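PDB 5GKD: AlyGC from Glaciecola chathamensis, which cleaves the polysaccharide alginate as a lyase of polysaccharide lyase family 6, probably by beta-elimination at its glycosidic linkages. Local coordinates for residues 229-234 and 253-258; 257-262 and 281-286; 275-280 and 314-319. All coordinates share one frame; numbering follows the deposited sequence.

All three contacts join neighbouring coils of the N-terminal parallel beta-helix; contacts 1 and 3 belong to one stack of parallel strands, contact 2 to the turns that follow it. Contact 3 is buried and strand-like: six residues face six in register, with backbone hydrogen bonds, an asparagine pair and apolar side chains. Contact 1 starts on the same kind of strand pairing but runs out into a partly exposed turn, where a carboxylate–amide bond and a water take over. Contact 2, also partly exposed, has no regular strand and relies on threonine hydroxyls, glycines and waters. Contacts 1 and 2 share Val257 and Asp258, while Gly254 and Gly256 of contact 1 lie against Glu278 and Gly279 of contact 3.

Contact 1. Residues 229-234 and 253-258; sequences VFFESR and FGNGVD
Phe231 and Phe253 form a parallel beta bridge, and two backbone hydrogen bonds define it: Phe253 N gives to Phe230 O (2.9 Å), and Glu232 N to Phe253 O (2.8 Å). Past this bridge the strand pairing gives way to side chains. Asn255 ND2 donates to Glu232 OE2 at 2.7 Å and almost straight (178°), on the anti lone pair, the one turned away from OE1. The acceptor lies in the amide plane of Asn255, although the carboxylate itself stands steeply across that plane, at 76°. Glu232 reaches this position with CG beside its backbone N (chi1 -67°) and the rest of the chain extended.

Van der Waals contacts flank this bond. Phe231 CE2 lies 3.6 Å from Asn255 ND2, the ring and amide planes being perpendicular, while Glu232 CG rests over one face of the same ring. Val257 CG2 touches Glu232 CD from the far end of the turn, at 3.9 Å. On the strand side, Phe231 CD2 meets Phe253 CB at 4.2 Å.

Water supplies the third kind of link, accepting from Arg234 NE and donating to Asp258 O. Arg234 NH2 forms a salt bridge with Glu605, and Asp258 OD2 a hydrogen bond with Tyr606 OH. The parallel strand pair ends where one of two stacked coils bends away in a type I' turn, Gly254 to Val257, within a pectate-lyase-like parallel beta-helix.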
# COMPACT_ATOMS: atom_id res chain seq x y z
N VAL A 229 -28.08 -7.41 -26.41
CA VAL A 229 -28.51 -8.38 -25.40
C VAL A 229 -27.65 -8.21 -24.16
O VAL A 229 -26.43 -8.13 -24.25
CB VAL A 229 -28.46 -9.82 -25.94
CG1 VAL A 229 -28.74 -10.80 -24.81
CG2 VAL A 229 -29.47 -9.99 -27.05
N PHE A 230 -28.31 -8.13 -23.00
CA PHE A 230 -27.64 -8.00 -21.72
C PHE A 230 -27.96 -9.24 -20.88
O PHE A 230 -29.07 -9.36 -20.36
CB PHE A 230 -28.08 -6.73 -21.02
CG PHE A 230 -27.84 -5.49 -21.82
CD1 PHE A 230 -28.75 -5.08 -22.77
CD2 PHE A 230 -26.71 -4.72 -21.59
CE1 PHE A 230 -28.53 -3.92 -23.50
CE2 PHE A 230 -26.48 -3.58 -22.31
CZ PHE A 230 -27.39 -3.18 -23.27
N PHE A 231 -26.99 -10.12 -20.70
CA PHE A 231 -27.23 -11.40 -20.04
C PHE A 231 -26.61 -11.36 -18.65
O PHE A 231 -25.39 -11.29 -18.52
CB PHE A 231 -26.64 -12.55 -20.85
CG PHE A 231 -26.85 -13.91 -20.22
CD1 PHE A 231 -25.93 -14.44 -19.34
CD2 PHE A 231 -27.98 -14.66 -20.53
CE1 PHE A 231 -26.12 -15.68 -18.78
CE2 PHE A 231 -28.16 -15.91 -19.99
CZ PHE A 231 -27.24 -16.42 -19.11
N GLU A 232 -27.47 -11.41 -17.64
CA GLU A 232 -27.07 -11.51 -16.24
C GLU A 232 -26.06 -10.44 -15.86
O GLU A 232 -25.14 -10.67 -15.09
CB GLU A 232 -26.52 -12.91 -15.93
CG GLU A 232 -27.58 -13.99 -16.03
CD GLU A 232 -27.08 -15.39 -15.64
OE1 GLU A 232 -25.90 -15.55 -15.25
OE2 GLU A 232 -27.89 -16.34 -15.73
N SER A 233 -26.25 -9.24 -16.39
CA SER A 233 -25.31 -8.15 -16.16
C SER A 233 -25.80 -7.31 -15.00
O SER A 233 -26.94 -6.82 -14.99
CB SER A 233 -25.12 -7.30 -17.41
OG SER A 233 -24.39 -8.00 -18.41
N ARG A 234 -24.89 -7.12 -14.04
CA ARG A 234 -25.14 -6.48 -12.76
C ARG A 234 -25.07 -4.96 -12.88
O ARG A 234 -24.22 -4.29 -12.29
CB ARG A 234 -24.11 -7.01 -11.77
CG ARG A 234 -24.51 -7.07 -10.34
CD ARG A 234 -23.36 -7.70 -9.57
NE ARG A 234 -23.56 -7.71 -8.13
CZ ARG A 234 -23.22 -6.72 -7.32
NH1 ARG A 234 -22.69 -5.60 -7.80
NH2 ARG A 234 -23.41 -6.84 -6.03
N PHE A 253 -31.81 -10.23 -20.12
CA PHE A 253 -32.11 -11.50 -19.44
C PHE A 253 -31.42 -11.46 -18.09
O PHE A 253 -30.26 -11.83 -17.96
CB PHE A 253 -31.64 -12.70 -20.25
CG PHE A 253 -32.42 -12.94 -21.50
CD1 PHE A 253 -33.79 -13.07 -21.46
CD2 PHE A 253 -31.78 -13.05 -22.71
CE1 PHE A 253 -34.50 -13.29 -22.62
CE2 PHE A 253 -32.49 -13.28 -23.87
CZ PHE A 253 -33.85 -13.40 -23.82
N GLY A 254 -32.16 -11.03 -17.07
CA GLY A 254 -31.60 -10.99 -15.72
C GLY A 254 -31.49 -12.34 -15.07
O GLY A 254 -30.59 -12.57 -14.26
N ASN A 255 -32.41 -13.26 -15.38
CA ASN A 255 -32.44 -14.60 -14.78
C ASN A 255 -32.54 -14.56 -13.26
O ASN A 255 -32.13 -15.50 -12.59
CB ASN A 255 -31.23 -15.44 -15.18
CG ASN A 255 -31.31 -15.95 -16.59
OD1 ASN A 255 -32.38 -15.94 -17.19
ND2 ASN A 255 -30.19 -16.42 -17.12
N GLY A 256 -33.06 -13.49 -12.68
CA GLY A 256 -33.14 -13.41 -11.23
C GLY A 256 -31.83 -13.21 -10.50
O GLY A 256 -31.81 -13.26 -9.27
N VAL A 257 -30.73 -12.95 -11.20
CA VAL A 257 -29.45 -12.69 -10.54
C VAL A 257 -29.49 -11.34 -9.82
O VAL A 257 -30.14 -10.39 -10.27
CB VAL A 257 -28.31 -12.76 -11.57
CG1 VAL A 257 -26.99 -12.27 -10.98
CG2 VAL A 257 -28.16 -14.19 -12.08
N ASP A 258 -28.80 -11.28 -8.68
CA ASP A 258 -28.84 -10.12 -7.80
C ASP A 258 -28.36 -8.87 -8.51
O ASP A 258 -27.36 -8.89 -9.23
CB ASP A 258 -27.96 -10.37 -6.55
CG ASP A 258 -28.35 -9.49 -5.36
OD1 ASP A 258 -29.56 -9.17 -5.25
OD2 ASP A 258 -27.48 -9.11 -4.51
O HOH W 1 -24.99 -10.35 -8.42

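Contact 2. Residues 257-262 and 281-286; sequences VDHTGG and TGYRFG
Thr281 OG1 donates to Val257 O at 2.7 Å, and this carbonyl also accepts from Thr260 OG1 (2.9 Å), so two hydroxyls grip one oxygen. The Thr281 hydroxyl gets there by sitting between its own backbone N and carbonyl carbon (chi1 69°). Thr260 OG1 in turn accepts from Thr281 N at 3.2 Å, which closes a compact polar cluster at the type II turn from Val257 to Thr260. Beside it Gly282 N bonds to Thr260 O at 3.0 Å, meeting the oxygen from above its carbonyl plane. The backbones are very close here: Gly261 CA is 3.3 Å from Gly286 O, and a beta carbon on Gly282 would run into that same oxygen.

The other side is looser and watery. One water accepts from His259 N and donates to Thr281 O; another links His259 ND1 with Tyr283 N; a third donates to Gly286 O and, weakly, to His259 O. His259 CE1 meets the hydroxyl end of the Tyr283 ring, 3.7 Å from both OH and CE2, with the planes turned obliquely, 49° apart.

Beyond these segments His259 NE2 bonds to His637 NE2, and its ring stacks on Phe634. Consecutive turns between the strand faces of a beta-helix are thus joined here, on the flank where the N-terminal beta-helix faces the C-terminal one.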
# COMPACT_ATOMS: atom_id res chain seq x y z
N VAL A 257 -30.73 -12.95 -11.20
CA VAL A 257 -29.45 -12.69 -10.54
C VAL A 257 -29.49 -11.34 -9.82
O VAL A 257 -30.14 -10.39 -10.27
CB VAL A 257 -28.31 -12.76 -11.57
CG1 VAL A 257 -26.99 -12.27 -10.98
CG2 VAL A 257 -28.16 -14.19 -12.08
N ASP A 258 -28.80 -11.28 -8.68
CA ASP A 258 -28.84 -10.12 -7.80
C ASP A 258 -28.36 -8.87 -8.51
O ASP A 258 -27.36 -8.89 -9.23
CB ASP A 258 -27.96 -10.37 -6.55
CG ASP A 258 -28.35 -9.49 -5.36
OD1 ASP A 258 -29.56 -9.17 -5.25
OD2 ASP A 258 -27.48 -9.11 -4.51
N HIS A 259 -29.07 -7.77 -8.30
CA HIS A 259 -28.66 -6.45 -8.79
C HIS A 259 -28.58 -6.37 -10.32
O HIS A 259 -27.77 -5.61 -10.86
CB HIS A 259 -27.33 -6.04 -8.16
CG HIS A 259 -27.44 -5.64 -6.72
ND1 HIS A 259 -28.21 -4.58 -6.30
CD2 HIS A 259 -26.88 -6.15 -5.61
CE1 HIS A 259 -28.12 -4.45 -4.99
NE2 HIS A 259 -27.31 -5.39 -4.54
N THR A 260 -29.41 -7.10 -11.06
CA THR A 260 -29.51 -6.92 -12.51
C THR A 260 -30.51 -5.81 -12.86
O THR A 260 -31.67 -5.85 -12.42
CB THR A 260 -29.93 -8.23 -13.18
OG1 THR A 260 -31.03 -8.81 -12.47
CG2 THR A 260 -28.80 -9.22 -13.23
N GLY A 261 -30.08 -4.81 -13.64
CA GLY A 261 -30.98 -3.78 -14.23
C GLY A 261 -31.17 -4.03 -15.73
O GLY A 261 -30.68 -5.01 -16.23
N GLY A 262 -31.85 -3.20 -16.51
CA GLY A 262 -32.37 -1.92 -16.20
C GLY A 262 -32.12 -0.98 -17.37
O GLY A 262 -31.03 -0.98 -17.95
N THR A 281 -33.65 -7.87 -10.96
CA THR A 281 -33.88 -7.77 -9.53
C THR A 281 -33.40 -6.47 -8.92
O THR A 281 -33.54 -6.29 -7.72
CB THR A 281 -33.20 -8.93 -8.80
OG1 THR A 281 -31.79 -8.75 -8.88
CG2 THR A 281 -33.55 -10.23 -9.45
N GLY A 282 -32.83 -5.57 -9.70
CA GLY A 282 -32.19 -4.41 -9.11
C GLY A 282 -33.19 -3.38 -8.65
O GLY A 282 -34.37 -3.42 -8.98
N TYR A 283 -32.68 -2.40 -7.90
CA TYR A 283 -33.51 -1.33 -7.36
C TYR A 283 -32.74 -0.02 -7.39
O TYR A 283 -31.55 0.02 -7.72
CB TYR A 283 -34.00 -1.65 -5.94
CG TYR A 283 -32.90 -1.96 -4.94
CD1 TYR A 283 -32.26 -0.94 -4.25
CD2 TYR A 283 -32.51 -3.27 -4.70
CE1 TYR A 283 -31.26 -1.22 -3.34
CE2 TYR A 283 -31.51 -3.55 -3.80
CZ TYR A 283 -30.89 -2.53 -3.12
OH TYR A 283 -29.90 -2.82 -2.22
N ARG A 284 -33.43 1.06 -7.03
CA ARG A 284 -32.91 2.43 -7.05
C ARG A 284 -32.33 2.69 -8.45
O ARG A 284 -33.03 2.44 -9.44
CB ARG A 284 -31.95 2.67 -5.90
CG ARG A 284 -31.69 4.15 -5.65
CD ARG A 284 -31.16 4.44 -4.24
NE ARG A 284 -31.19 5.88 -3.99
CZ ARG A 284 -30.22 6.73 -4.28
NH1 ARG A 284 -29.09 6.30 -4.84
NH2 ARG A 284 -30.35 8.02 -4.00
N PHE A 285 -31.09 3.15 -8.58
CA PHE A 285 -30.55 3.42 -9.89
C PHE A 285 -30.29 2.15 -10.70
O PHE A 285 -30.11 2.23 -11.92
CB PHE A 285 -29.25 4.24 -9.78
CG PHE A 285 -29.43 5.60 -9.13
CD1 PHE A 285 -30.70 6.11 -8.86
CD2 PHE A 285 -28.32 6.37 -8.80
CE1 PHE A 285 -30.86 7.34 -8.27
CE2 PHE A 285 -28.45 7.60 -8.22
CZ PHE A 285 -29.73 8.10 -7.94
N GLY A 286 -30.28 0.97 -10.07
CA GLY A 286 -30.15 -0.27 -10.80
C GLY A 286 -31.46 -1.00 -11.07
O GLY A 286 -31.46 -2.21 -11.31
O HOH W 2 -31.15 -6.57 -6.57
O HOH W 3 -29.53 -2.83 -7.91
O HOH W 4 -28.93 -3.20 -10.51

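Contact 3. Residues 275-280 and 314-319; sequences NYLEGL and NTLVNV
Strands 276-278 and 315-317 are neighbouring rungs of the parallel beta-helix, their short axes 4.8 Å apart and nearly parallel. Just before them Asn275 and Asn314 form part of an asparagine stack, as known from pectate lyases. Their side chains lie side by side and point the same way, with closely matching first torsions (chi1 -58° and -55°) and amide planes only 6° apart. Asn314 OD1 accepts twice, from Asn275 N at 2.8 Å and from Asn275 ND2 at 3.1 Å. The run goes on in both directions, Asn275 OD1 accepting from Asn250 N and Asn344 OD1 from Asn314 N. With an alanine at Asn314, Asn275 N would probably lose its acceptor and the Asn275 side-chain amide one of its bonds, though ND2 could still reach Val247 O.

Backbone bonds alternate along the strands, for example Val317 N to Leu277 O at 2.8 Å and Gly279 N to Val317 O at 3.0 Å. On one face Tyr276 CD2 packs against Thr315 CG2 (3.8 Å), and Tyr276 OH donates to Glu278 OE1 at 2.8 Å, from above the carboxylate plane; OE2 of that carboxylate forms a salt bridge with Arg392. On the opposite face Leu277 CB meets Val319 CG2 at 4.0 Å. Peptide groups and asparagine amides are therefore bonded from coil to coil, while Leu277 and Leu316 stack inside the coil with Val319 beside them.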
# COMPACT_ATOMS: atom_id res chain seq x y z
N ASN A 275 -38.23 -2.48 -26.07
CA ASN A 275 -37.24 -3.22 -25.30
C ASN A 275 -37.89 -4.30 -24.44
O ASN A 275 -38.97 -4.11 -23.88
CB ASN A 275 -36.42 -2.28 -24.40
CG ASN A 275 -35.73 -1.20 -25.18
OD1 ASN A 275 -34.72 -1.44 -25.86
ND2 ASN A 275 -36.25 0.01 -25.10
N TYR A 276 -37.18 -5.42 -24.30
CA TYR A 276 -37.66 -6.58 -23.56
C TYR A 276 -36.79 -6.80 -22.32
O TYR A 276 -35.57 -6.92 -22.44
CB TYR A 276 -37.64 -7.82 -24.45
CG TYR A 276 -38.10 -9.09 -23.78
CD1 TYR A 276 -37.23 -9.87 -23.02
CD2 TYR A 276 -39.41 -9.51 -23.91
CE1 TYR A 276 -37.66 -11.02 -22.42
CE2 TYR A 276 -39.85 -10.66 -23.32
CZ TYR A 276 -38.97 -11.41 -22.57
OH TYR A 276 -39.42 -12.56 -22.00
N LEU A 277 -37.44 -6.88 -21.16
CA LEU A 277 -36.78 -6.91 -19.85
C LEU A 277 -37.38 -8.03 -19.01
O LEU A 277 -38.59 -8.05 -18.76
CB LEU A 277 -36.93 -5.56 -19.13
CG LEU A 277 -36.35 -4.29 -19.77
CD1 LEU A 277 -37.23 -3.72 -20.85
CD2 LEU A 277 -36.07 -3.22 -18.72
N GLU A 278 -36.54 -8.96 -18.57
CA GLU A 278 -37.00 -10.15 -17.87
C GLU A 278 -36.08 -10.48 -16.71
O GLU A 278 -34.86 -10.50 -16.86
CB GLU A 278 -37.08 -11.37 -18.80
CG GLU A 278 -37.57 -12.63 -18.12
CD GLU A 278 -37.65 -13.82 -19.05
OE1 GLU A 278 -37.53 -13.65 -20.28
OE2 GLU A 278 -37.84 -14.95 -18.55
N GLY A 279 -36.68 -10.78 -15.57
CA GLY A 279 -35.98 -11.35 -14.42
C GLY A 279 -34.95 -10.43 -13.82
O GLY A 279 -33.88 -10.89 -13.41
N LEU A 280 -35.24 -9.14 -13.76
CA LEU A 280 -34.33 -8.12 -13.27
C LEU A 280 -34.66 -7.80 -11.82
O LEU A 280 -35.80 -7.47 -11.50
CB LEU A 280 -34.44 -6.85 -14.11
CG LEU A 280 -34.21 -7.06 -15.61
CD1 LEU A 280 -34.34 -5.73 -16.33
CD2 LEU A 280 -32.81 -7.63 -15.80
N ASN A 314 -42.57 -1.44 -24.42
CA ASN A 314 -41.64 -2.30 -23.71
C ASN A 314 -42.37 -3.41 -22.97
O ASN A 314 -43.51 -3.25 -22.51
CB ASN A 314 -40.80 -1.46 -22.76
CG ASN A 314 -40.10 -0.33 -23.47
OD1 ASN A 314 -39.17 -0.56 -24.25
ND2 ASN A 314 -40.58 0.88 -23.28
N THR A 315 -41.72 -4.55 -22.87
CA THR A 315 -42.24 -5.69 -22.13
C THR A 315 -41.40 -5.88 -20.88
O THR A 315 -40.17 -5.93 -20.96
CB THR A 315 -42.22 -6.96 -22.98
OG1 THR A 315 -43.17 -6.83 -24.03
CG2 THR A 315 -42.53 -8.17 -22.11
N LEU A 316 -42.06 -5.98 -19.73
CA LEU A 316 -41.35 -6.13 -18.47
C LEU A 316 -41.94 -7.33 -17.74
O LEU A 316 -43.07 -7.26 -17.23
CB LEU A 316 -41.46 -4.86 -17.63
CG LEU A 316 -40.79 -3.62 -18.24
CD1 LEU A 316 -41.75 -2.80 -19.06
CD2 LEU A 316 -40.13 -2.73 -17.17
N VAL A 317 -41.19 -8.43 -17.71
CA VAL A 317 -41.62 -9.67 -17.07
C VAL A 317 -40.80 -9.89 -15.82
O VAL A 317 -39.56 -9.95 -15.88
CB VAL A 317 -41.48 -10.87 -18.02
CG1 VAL A 317 -41.98 -12.13 -17.35
CG2 VAL A 317 -42.20 -10.63 -19.30
N ASN A 318 -41.49 -10.04 -14.68
CA ASN A 318 -40.84 -10.25 -13.38
C ASN A 318 -39.70 -9.26 -13.16
O ASN A 318 -38.60 -9.63 -12.75
CB ASN A 318 -40.37 -11.70 -13.23
CG ASN A 318 -41.52 -12.69 -13.24
OD1 ASN A 318 -42.66 -12.33 -12.96
ND2 ASN A 318 -41.24 -13.94 -13.56
N VAL A 319 -39.96 -8.00 -13.47
CA VAL A 319 -39.03 -6.92 -13.17
C VAL A 319 -39.44 -6.40 -11.80
O VAL A 319 -40.56 -5.93 -11.62
CB VAL A 319 -39.06 -5.83 -14.24
CG1 VAL A 319 -38.26 -4.61 -13.82
CG2 VAL A 319 -38.49 -6.38 -15.55